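Local structure of Mn transporter subunit (Synechocystis sp. PCC 6803, 3UJP) at residues Glu64-Glu69 with Trp215-Glu220; Gln148-Leu153 with Lys159-Asn164. The protein binds manganese and probably delivers it for uptake as the periplasmic solute-binding subunit of a manganese transporter. All coordinates share one frame; numbering follows the deposited sequence.

Contact 1: Glu64-Glu69 with Trp215-Glu220; sequences EIHGYE and WPINAE. With MN (manganese (II) ion), chain D; ZN (zinc ion), chain E.
His-66 leans across the gap onto Ile-217 and Asn-218, and its imidazole is best read from the root outward. At the start, CB packs against the CB of Asn-218, 3.9 Å away. The ring then passes over that same methylene: Asn-218 CB sits above one face in a CH-pi contact, 4.2 Å from the His-66 ring centroid, with the ring and amide planes 56° apart. Since chi1 of -81° sets CG opposite the carbonyl carbon, the imidazole is carried out toward the other loop. Farther out, CE1 meets the aliphatic CG1 of Ile-217 at 3.7 Å, obliquely from the same side of the ring plane as Asn-218. At the tip NE2 binds manganese, 2.2 Å from the ion. This is the interlobe cleft of a metal-binding solute-binding protein of the zinc-uptake component A family: His-131, Glu-197 and Asp-272 complete the site, so distant parts of the chain close round one ion. His-131 also meets the His-66 ring, and a backbone bond to Arg-93 holds the histidine's own main chain. Glu-64 comes in from the same loop, its OE1 3.8 Å from Asn-218 CB. Its carboxylate is turned 74° from the amide plane, and the two side chains run antiparallel alongside one another. Farther along, Glu-69 OE1 binds a separate zinc at 1.9 Å, while Glu-220 forms a salt bridge with Arg-93.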
ATOM      1  N   GLU A  64      12.624  10.614  18.122  1.00 72.31           N
ATOM      2  CA  GLU A  64      12.153  10.858  19.474  1.00 71.77           C
ATOM      3  C   GLU A  64      10.652  11.138  19.447  1.00 68.33           C
ATOM      4  O   GLU A  64      10.225  12.178  18.976  1.00 77.30           O
ATOM      5  CB  GLU A  64      12.950  11.989  20.142  1.00 65.81           C
ATOM      6  CG  GLU A  64      12.125  12.909  21.045  1.00 78.54           C
ATOM      7  CD  GLU A  64      11.814  12.288  22.394  1.00 74.22           C
ATOM      8  OE1 GLU A  64      11.440  13.030  23.338  1.00 73.26           O
ATOM      9  OE2 GLU A  64      11.956  11.056  22.508  1.00 71.47           O
ATOM     10  N   ILE A  65       9.870  10.181  19.950  1.00 72.80           N
ATOM     11  CA  ILE A  65       8.403  10.191  19.882  1.00 71.37           C
ATOM     12  C   ILE A  65       7.736  11.014  20.959  1.00 68.31           C
ATOM     13  O   ILE A  65       6.547  11.264  20.863  1.00 70.81           O
ATOM     14  CB  ILE A  65       7.790   8.748  20.032  1.00 69.16           C
ATOM     15  CG1 ILE A  65       8.254   8.101  21.343  1.00 66.17           C
ATOM     16  CG2 ILE A  65       8.147   7.850  18.854  1.00 70.23           C
ATOM     17  CD1 ILE A  65       7.302   7.063  21.867  1.00 68.72           C
ATOM     18  N   HIS A  66       8.486  11.385  21.995  1.00 72.00           N
ATOM     19  CA  HIS A  66       7.935  12.013  23.202  1.00 66.95           C
ATOM     20  C   HIS A  66       7.785  13.532  23.044  1.00 73.20           C
ATOM     21  O   HIS A  66       6.869  14.132  23.613  1.00 75.87           O
ATOM     22  CB  HIS A  66       8.858  11.778  24.395  1.00 68.92           C
ATOM     23  CG  HIS A  66       8.710  10.446  25.063  1.00 61.62           C
ATOM     24  ND1 HIS A  66       7.882  10.250  26.144  1.00 59.78           N
ATOM     25  CD2 HIS A  66       9.343   9.271  24.848  1.00 62.82           C
ATOM     26  CE1 HIS A  66       7.990   8.996  26.552  1.00 62.59           C
ATOM     27  NE2 HIS A  66       8.862   8.379  25.779  1.00 63.35           N
ATOM     28  N   GLY A  67       8.696  14.162  22.302  1.00 73.98           N
ATOM     29  CA  GLY A  67       8.666  15.605  22.152  1.00 76.13           C
ATOM     30  C   GLY A  67       8.776  16.029  20.711  1.00 78.91           C
ATOM     31  O   GLY A  67       9.292  17.104  20.410  1.00 83.20           O
ATOM     32  N   TYR A  68       8.281  15.167  19.826  1.00 76.77           N
ATOM     33  CA  TYR A  68       8.365  15.370  18.386  1.00 70.04           C
ATOM     34  C   TYR A  68       7.680  16.680  18.079  1.00 68.91           C
ATOM     35  O   TYR A  68       6.791  17.118  18.822  1.00 69.67           O
ATOM     36  CB  TYR A  68       7.699  14.192  17.643  1.00 67.22           C
ATOM     37  CG  TYR A  68       7.604  14.311  16.124  1.00 70.22           C
ATOM     38  CD1 TYR A  68       8.744  14.262  15.325  1.00 72.27           C
ATOM     39  CD2 TYR A  68       6.366  14.434  15.487  1.00 74.50           C
ATOM     40  CE1 TYR A  68       8.653  14.356  13.935  1.00 76.49           C
ATOM     41  CE2 TYR A  68       6.270  14.532  14.104  1.00 73.13           C
ATOM     42  CZ  TYR A  68       7.417  14.499  13.333  1.00 71.88           C
ATOM     43  OH  TYR A  68       7.342  14.597  11.957  1.00 79.48           O
ATOM     44  N   GLU A  69       8.116  17.324  17.007  1.00 75.79           N
ATOM     45  CA  GLU A  69       7.492  18.554  16.565  1.00 76.06           C
ATOM     46  C   GLU A  69       6.907  18.351  15.187  1.00 73.47           C
ATOM     47  O   GLU A  69       7.627  18.390  14.192  1.00 74.67           O
ATOM     48  CB  GLU A  69       8.505  19.692  16.526  1.00 78.97           C
ATOM     49  CG  GLU A  69       7.889  21.080  16.602  1.00 85.62           C
ATOM     50  CD  GLU A  69       7.407  21.395  18.003  1.00 92.66           C
ATOM     51  OE1 GLU A  69       6.211  21.772  18.154  1.00 92.54           O
ATOM     52  OE2 GLU A  69       8.236  21.247  18.944  1.00 86.68           O
ATOM     53  N   TRP A 215      17.409   8.244  33.403  1.00 75.50           N
ATOM     54  CA  TRP A 215      16.309   9.194  33.602  1.00 71.55           C
ATOM     55  C   TRP A 215      14.949   8.524  33.386  1.00 68.86           C
ATOM     56  O   TRP A 215      14.782   7.709  32.467  1.00 68.95           O
ATOM     57  CB  TRP A 215      16.457  10.420  32.699  1.00 68.65           C
ATOM     58  CG  TRP A 215      16.329  10.125  31.264  1.00 64.01           C
ATOM     59  CD1 TRP A 215      15.186  10.034  30.562  1.00 69.27           C
ATOM     60  CD2 TRP A 215      17.394   9.878  30.343  1.00 64.70           C
ATOM     61  NE1 TRP A 215      15.461   9.754  29.254  1.00 69.92           N
ATOM     62  CE2 TRP A 215      16.814   9.650  29.094  1.00 64.73           C
ATOM     63  CE3 TRP A 215      18.784   9.846  30.459  1.00 71.81           C
ATOM     64  CZ2 TRP A 215      17.566   9.391  27.955  1.00 69.03           C
ATOM     65  CZ3 TRP A 215      19.532   9.587  29.339  1.00 73.35           C
ATOM     66  CH2 TRP A 215      18.925   9.363  28.097  1.00 72.40           C
ATOM     67  N   PRO A 216      13.974   8.882  34.235  1.00 71.36           N
ATOM     68  CA  PRO A 216      12.678   8.211  34.325  1.00 71.00           C
ATOM     69  C   PRO A 216      12.030   8.103  32.962  1.00 69.99           C
ATOM     70  O   PRO A 216      11.737   6.985  32.501  1.00 71.50           O
ATOM     71  CB  PRO A 216      11.860   9.166  35.201  1.00 72.33           C
ATOM     72  CG  PRO A 216      12.848   9.932  36.003  1.00 71.18           C
ATOM     73  CD  PRO A 216      14.036  10.082  35.093  1.00 72.09           C
ATOM     74  N   ILE A 217      11.816   9.270  32.341  1.00 71.06           N
ATOM     75  CA  ILE A 217      11.104   9.420  31.072  1.00 64.65           C
ATOM     76  C   ILE A 217      11.711  10.634  30.374  1.00 63.87           C
ATOM     77  O   ILE A 217      12.583  11.263  30.923  1.00 69.80           O
ATOM     78  CB  ILE A 217       9.633   9.648  31.352  1.00 63.30           C
ATOM     79  CG1 ILE A 217       8.755   9.285  30.152  1.00 65.01           C
ATOM     80  CG2 ILE A 217       9.414  11.051  31.828  1.00 68.92           C
ATOM     81  CD1 ILE A 217       7.260   9.480  30.417  1.00 61.39           C
ATOM     82  N   ASN A 218      11.269  10.979  29.178  1.00 63.69           N
ATOM     83  CA  ASN A 218      11.896  12.080  28.445  1.00 68.37           C
ATOM     84  C   ASN A 218      11.315  13.464  28.683  1.00 75.60           C
ATOM     85  O   ASN A 218      10.113  13.625  28.770  1.00 78.83           O
ATOM     86  CB  ASN A 218      11.787  11.802  26.967  1.00 68.41           C
ATOM     87  CG  ASN A 218      12.398  10.509  26.598  1.00 67.77           C
ATOM     88  OD1 ASN A 218      11.711   9.520  26.373  1.00 72.07           O
ATOM     89  ND2 ASN A 218      13.710  10.492  26.550  1.00 62.40           N
ATOM     90  N   ALA A 219      12.123  14.492  28.935  1.00 72.08           N
ATOM     91  CA  ALA A 219      11.469  15.675  29.515  1.00 74.96           C
ATOM     92  C   ALA A 219      11.914  17.102  29.185  1.00 83.32           C
ATOM     93  O   ALA A 219      11.369  18.060  29.754  1.00 88.06           O
ATOM     94  CB  ALA A 219      11.354  15.506  31.043  1.00 79.18           C
ATOM     95  N   GLU A 220      12.880  17.239  28.283  1.00 86.15           N
ATOM     96  CA  GLU A 220      13.381  18.549  27.888  1.00 98.62           C
ATOM     97  C   GLU A 220      14.738  18.837  28.520  1.00 86.46           C
ATOM     98  O   GLU A 220      15.719  19.090  27.820  1.00 81.46           O
ATOM     99  CB  GLU A 220      12.380  19.642  28.270  1.00 96.17           C
ATOM    100  CG  GLU A 220      10.932  19.291  27.968  1.00 97.62           C
ATOM    101  CD  GLU A 220      10.556  19.561  26.525  1.00107.17           C
ATOM    102  OE1 GLU A 220      11.191  20.434  25.896  1.00113.54           O
ATOM    103  OE2 GLU A 220       9.625  18.900  26.018  1.00103.16           O
TER
HETATM  104 MN    MN D   1      10.208   6.672  25.830  1.00 56.71          MN
HETATM  105 ZN    ZN E   2       4.884  21.825  19.499  0.60 88.71          ZN

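Contact 2: Gln148-Leu153 with Lys159-Asn164; sequences QAFVEL and KYYNAN
Phe-150 and Tyr-161 meet as a T-shaped pair: the edge of the phenylalanine points at the face of the tyrosine, with the ring centroids 5.2 Å apart and the planes at 70°. Two parts of Phe-150 do the touching. Its CB rests over the centre of the Tyr-161 ring, a CH-pi contact with 3.7 Å from that CB to the ring centroid. Beyond it, the ring carbon CD2 comes down on the CD1 side of the tyrosine, 3.6 Å between Phe-150 CD2 and Tyr-161 CD1. The second torsion explains this edge: chi2 of 10° brings CD1 round to the CA side and swings CD2 out the other way, onto its neighbour. Tyr-161, with CG opposite its own carbonyl carbon (chi1 -51°), stands off its helix and presents a broad face. Its CE2 lies 3.5 Å from the Phe-150 carbonyl O, and its CD2 is 4.2 Å from Val-151 N.

The pair joins the end of helix 136-153 to the start of helix 158-183, two helices linked by a short turn. Phe-150 also packs on Val-45, Val-48 and Ala-49 of helix 39-49, and Tyr-161 on Leu-53; nearby, Pro-118 of the second subunit packs on Ala-163. A serine in place of Tyr-161 would probably open a gap between the helices and leave the Phe-150 methylene and ring edge without the flat face they rest on. The chemistry is thus dispersion plus weakly polarised C-H groups set against a pi cloud, which depends on shape and fit.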
ATOM      1  N   GLN A 148     -11.598  -3.072  18.452  1.00 76.87           N
ATOM      2  CA  GLN A 148     -12.871  -2.358  18.634  1.00 79.17           C
ATOM      3  C   GLN A 148     -12.949  -1.068  17.827  1.00 77.29           C
ATOM      4  O   GLN A 148     -14.015  -0.684  17.352  1.00 80.20           O
ATOM      5  CB  GLN A 148     -13.122  -2.023  20.106  1.00 79.41           C
ATOM      6  CG  GLN A 148     -13.298  -3.207  21.029  1.00 76.93           C
ATOM      7  CD  GLN A 148     -13.296  -2.770  22.487  1.00 85.38           C
ATOM      8  OE1 GLN A 148     -13.410  -1.575  22.792  1.00 88.07           O
ATOM      9  NE2 GLN A 148     -13.155  -3.736  23.400  1.00 88.16           N
ATOM     10  N   ALA A 149     -11.815  -0.395  17.695  1.00 76.67           N
ATOM     11  CA  ALA A 149     -11.761   0.894  17.019  1.00 73.32           C
ATOM     12  C   ALA A 149     -12.018   0.704  15.544  1.00 78.32           C
ATOM     13  O   ALA A 149     -12.604   1.575  14.899  1.00 79.49           O
ATOM     14  CB  ALA A 149     -10.420   1.542  17.238  1.00 72.67           C
ATOM     15  N   PHE A 150     -11.564  -0.446  15.028  1.00 78.66           N
ATOM     16  CA  PHE A 150     -11.654  -0.789  13.604  1.00 75.38           C
ATOM     17  C   PHE A 150     -13.018  -1.352  13.199  1.00 77.73           C
ATOM     18  O   PHE A 150     -13.450  -1.146  12.063  1.00 80.13           O
ATOM     19  CB  PHE A 150     -10.607  -1.828  13.228  1.00 72.73           C
ATOM     20  CG  PHE A 150      -9.229  -1.293  13.101  1.00 70.85           C
ATOM     21  CD1 PHE A 150      -8.919  -0.025  13.506  1.00 73.97           C
ATOM     22  CD2 PHE A 150      -8.233  -2.076  12.567  1.00 74.63           C
ATOM     23  CE1 PHE A 150      -7.650   0.448  13.383  1.00 65.79           C
ATOM     24  CE2 PHE A 150      -6.973  -1.610  12.438  1.00 70.41           C
ATOM     25  CZ  PHE A 150      -6.678  -0.345  12.849  1.00 68.19           C
ATOM     26  N   VAL A 151     -13.671  -2.093  14.098  1.00 78.32           N
ATOM     27  CA  VAL A 151     -15.004  -2.627  13.811  1.00 81.05           C
ATOM     28  C   VAL A 151     -16.021  -1.483  13.692  1.00 88.76           C
ATOM     29  O   VAL A 151     -16.901  -1.516  12.817  1.00 85.02           O
ATOM     30  CB  VAL A 151     -15.480  -3.642  14.864  1.00 78.83           C
ATOM     31  CG1 VAL A 151     -14.416  -4.667  15.118  1.00 77.04           C
ATOM     32  CG2 VAL A 151     -15.859  -2.934  16.162  1.00 80.91           C
ATOM     33  N   GLU A 152     -15.887  -0.478  14.567  1.00 87.13           N
ATOM     34  CA  GLU A 152     -16.707   0.726  14.500  1.00 82.47           C
ATOM     35  C   GLU A 152     -16.285   1.567  13.321  1.00 79.68           C
ATOM     36  O   GLU A 152     -17.128   2.053  12.581  1.00 86.46           O
ATOM     37  CB  GLU A 152     -16.589   1.546  15.774  1.00 86.02           C
ATOM     38  CG  GLU A 152     -16.946   0.770  17.018  1.00 94.73           C
ATOM     39  CD  GLU A 152     -16.641   1.566  18.273  1.00104.53           C
ATOM     40  OE1 GLU A 152     -16.289   2.756  18.123  1.00 99.46           O
ATOM     41  OE2 GLU A 152     -16.743   1.014  19.398  1.00106.33           O
ATOM     42  N   LEU A 153     -14.983   1.734  13.128  1.00 81.27           N
ATOM     43  CA  LEU A 153     -14.530   2.465  11.941  1.00 82.21           C
ATOM     44  C   LEU A 153     -15.088   1.854  10.645  1.00 84.93           C
ATOM     45  O   LEU A 153     -15.716   2.560   9.845  1.00 82.98           O
ATOM     46  CB  LEU A 153     -12.999   2.582  11.841  1.00 76.80           C
ATOM     47  CG  LEU A 153     -12.672   3.559  10.687  1.00 80.00           C
ATOM     48  CD1 LEU A 153     -13.064   5.006  11.058  1.00 79.17           C
ATOM     49  CD2 LEU A 153     -11.231   3.518  10.165  1.00 76.91           C
ATOM     50  N   LYS A 159     -15.030  -8.993  10.324  1.00 76.99           N
ATOM     51  CA  LYS A 159     -14.647 -10.411  10.389  1.00 76.33           C
ATOM     52  C   LYS A 159     -13.142 -10.557  10.274  1.00 80.39           C
ATOM     53  O   LYS A 159     -12.530 -11.340  11.008  1.00 80.41           O
ATOM     54  CB  LYS A 159     -15.355 -11.226   9.305  1.00 75.68           C
ATOM     55  CG  LYS A 159     -14.893 -10.924   7.894  1.00 83.27           C
ATOM     56  CD  LYS A 159     -15.723 -11.672   6.842  1.00 91.40           C
ATOM     57  CE  LYS A 159     -16.055 -10.743   5.661  1.00101.77           C
ATOM     58  NZ  LYS A 159     -17.082 -11.282   4.712  1.00101.39           N
ATOM     59  N   TYR A 160     -12.555  -9.771   9.369  1.00 76.56           N
ATOM     60  CA  TYR A 160     -11.112  -9.691   9.218  1.00 77.08           C
ATOM     61  C   TYR A 160     -10.418  -9.204  10.496  1.00 75.23           C
ATOM     62  O   TYR A 160      -9.521  -9.887  10.997  1.00 75.46           O
ATOM     63  CB  TYR A 160     -10.749  -8.825   8.013  1.00 78.27           C
ATOM     64  CG  TYR A 160     -11.210  -9.406   6.684  1.00 83.10           C
ATOM     65  CD1 TYR A 160     -12.512  -9.222   6.224  1.00 85.75           C
ATOM     66  CD2 TYR A 160     -10.341 -10.136   5.888  1.00 84.42           C
ATOM     67  CE1 TYR A 160     -12.934  -9.755   5.002  1.00 89.87           C
ATOM     68  CE2 TYR A 160     -10.754 -10.680   4.670  1.00 93.72           C
ATOM     69  CZ  TYR A 160     -12.050 -10.482   4.228  1.00 93.87           C
ATOM     70  OH  TYR A 160     -12.445 -11.019   3.014  1.00 88.43           O
ATOM     71  N   TYR A 161     -10.827  -8.054  11.039  1.00 68.78           N
ATOM     72  CA  TYR A 161     -10.217  -7.542  12.282  1.00 70.30           C
ATOM     73  C   TYR A 161     -10.198  -8.546  13.431  1.00 75.55           C
ATOM     74  O   TYR A 161      -9.198  -8.660  14.147  1.00 73.90           O
ATOM     75  CB  TYR A 161     -10.852  -6.226  12.733  1.00 68.16           C
ATOM     76  CG  TYR A 161     -10.885  -5.220  11.618  1.00 63.07           C
ATOM     77  CD1 TYR A 161      -9.748  -4.947  10.904  1.00 66.34           C
ATOM     78  CD2 TYR A 161     -12.071  -4.618  11.215  1.00 66.58           C
ATOM     79  CE1 TYR A 161      -9.769  -4.069   9.858  1.00 72.15           C
ATOM     80  CE2 TYR A 161     -12.103  -3.758  10.165  1.00 63.00           C
ATOM     81  CZ  TYR A 161     -10.943  -3.473   9.488  1.00 70.61           C
ATOM     82  OH  TYR A 161     -10.924  -2.584   8.424  1.00 79.48           O
ATOM     83  N   ASN A 162     -11.284  -9.281  13.618  1.00 70.94           N
ATOM     84  CA  ASN A 162     -11.265 -10.298  14.653  1.00 72.61           C
ATOM     85  C   ASN A 162     -10.281 -11.397  14.313  1.00 76.52           C
ATOM     86  O   ASN A 162      -9.549 -11.888  15.168  1.00 75.93           O
ATOM     87  CB  ASN A 162     -12.650 -10.891  14.833  1.00 76.41           C
ATOM     88  CG  ASN A 162     -13.683  -9.840  15.097  1.00 81.59           C
ATOM     89  OD1 ASN A 162     -14.244  -9.259  14.166  1.00 79.64           O
ATOM     90  ND2 ASN A 162     -13.932  -9.570  16.378  1.00 84.90           N
ATOM     91  N   ALA A 163     -10.272 -11.786  13.050  1.00 77.99           N
ATOM     92  CA  ALA A 163      -9.425 -12.864  12.603  1.00 69.66           C
ATOM     93  C   ALA A 163      -7.968 -12.477  12.689  1.00 70.79           C
ATOM     94  O   ALA A 163      -7.131 -13.320  12.953  1.00 80.97           O
ATOM     95  CB  ALA A 163      -9.767 -13.221  11.203  1.00 71.88           C
ATOM     96  N   ASN A 164      -7.659 -11.208  12.438  1.00 66.54           N
ATOM     97  CA  ASN A 164      -6.287 -10.732  12.531  1.00 64.33           C
ATOM     98  C   ASN A 164      -5.939 -10.534  13.994  1.00 67.82           C
ATOM     99  O   ASN A 164      -4.842 -10.847  14.425  1.00 67.71           O
ATOM    100  CB  ASN A 164      -6.091  -9.407  11.770  1.00 65.66           C
ATOM    101  CG  ASN A 164      -6.280  -9.543  10.262  1.00 65.12           C
ATOM    102  OD1 ASN A 164      -6.075 -10.603   9.697  1.00 74.94           O
ATOM    103  ND2 ASN A 164      -6.663  -8.452   9.606  1.00 68.77           N
TER

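How the contacts relate
The two contacts lie on opposite sides of the chain's centre, with 32 Å between their centres and about 18 Å between their nearest atoms, so they do not touch. Contact 1 works at the manganese site, joining loops far apart in sequence; contact 2 is local helix packing, well away from that ion. In sequence, both 148-153 and 159-164 fall between 64-69 and 215-220. Helix 158-183, whose first turns carry 159-164, is therefore part of the chain's path from His-66 to Ile-217 and Asn-218. The zinc held by Glu-69 belongs to contact 1, whereas the Tyr-161 side chain stays about 11 Å from a bound zinc and does not ligate it.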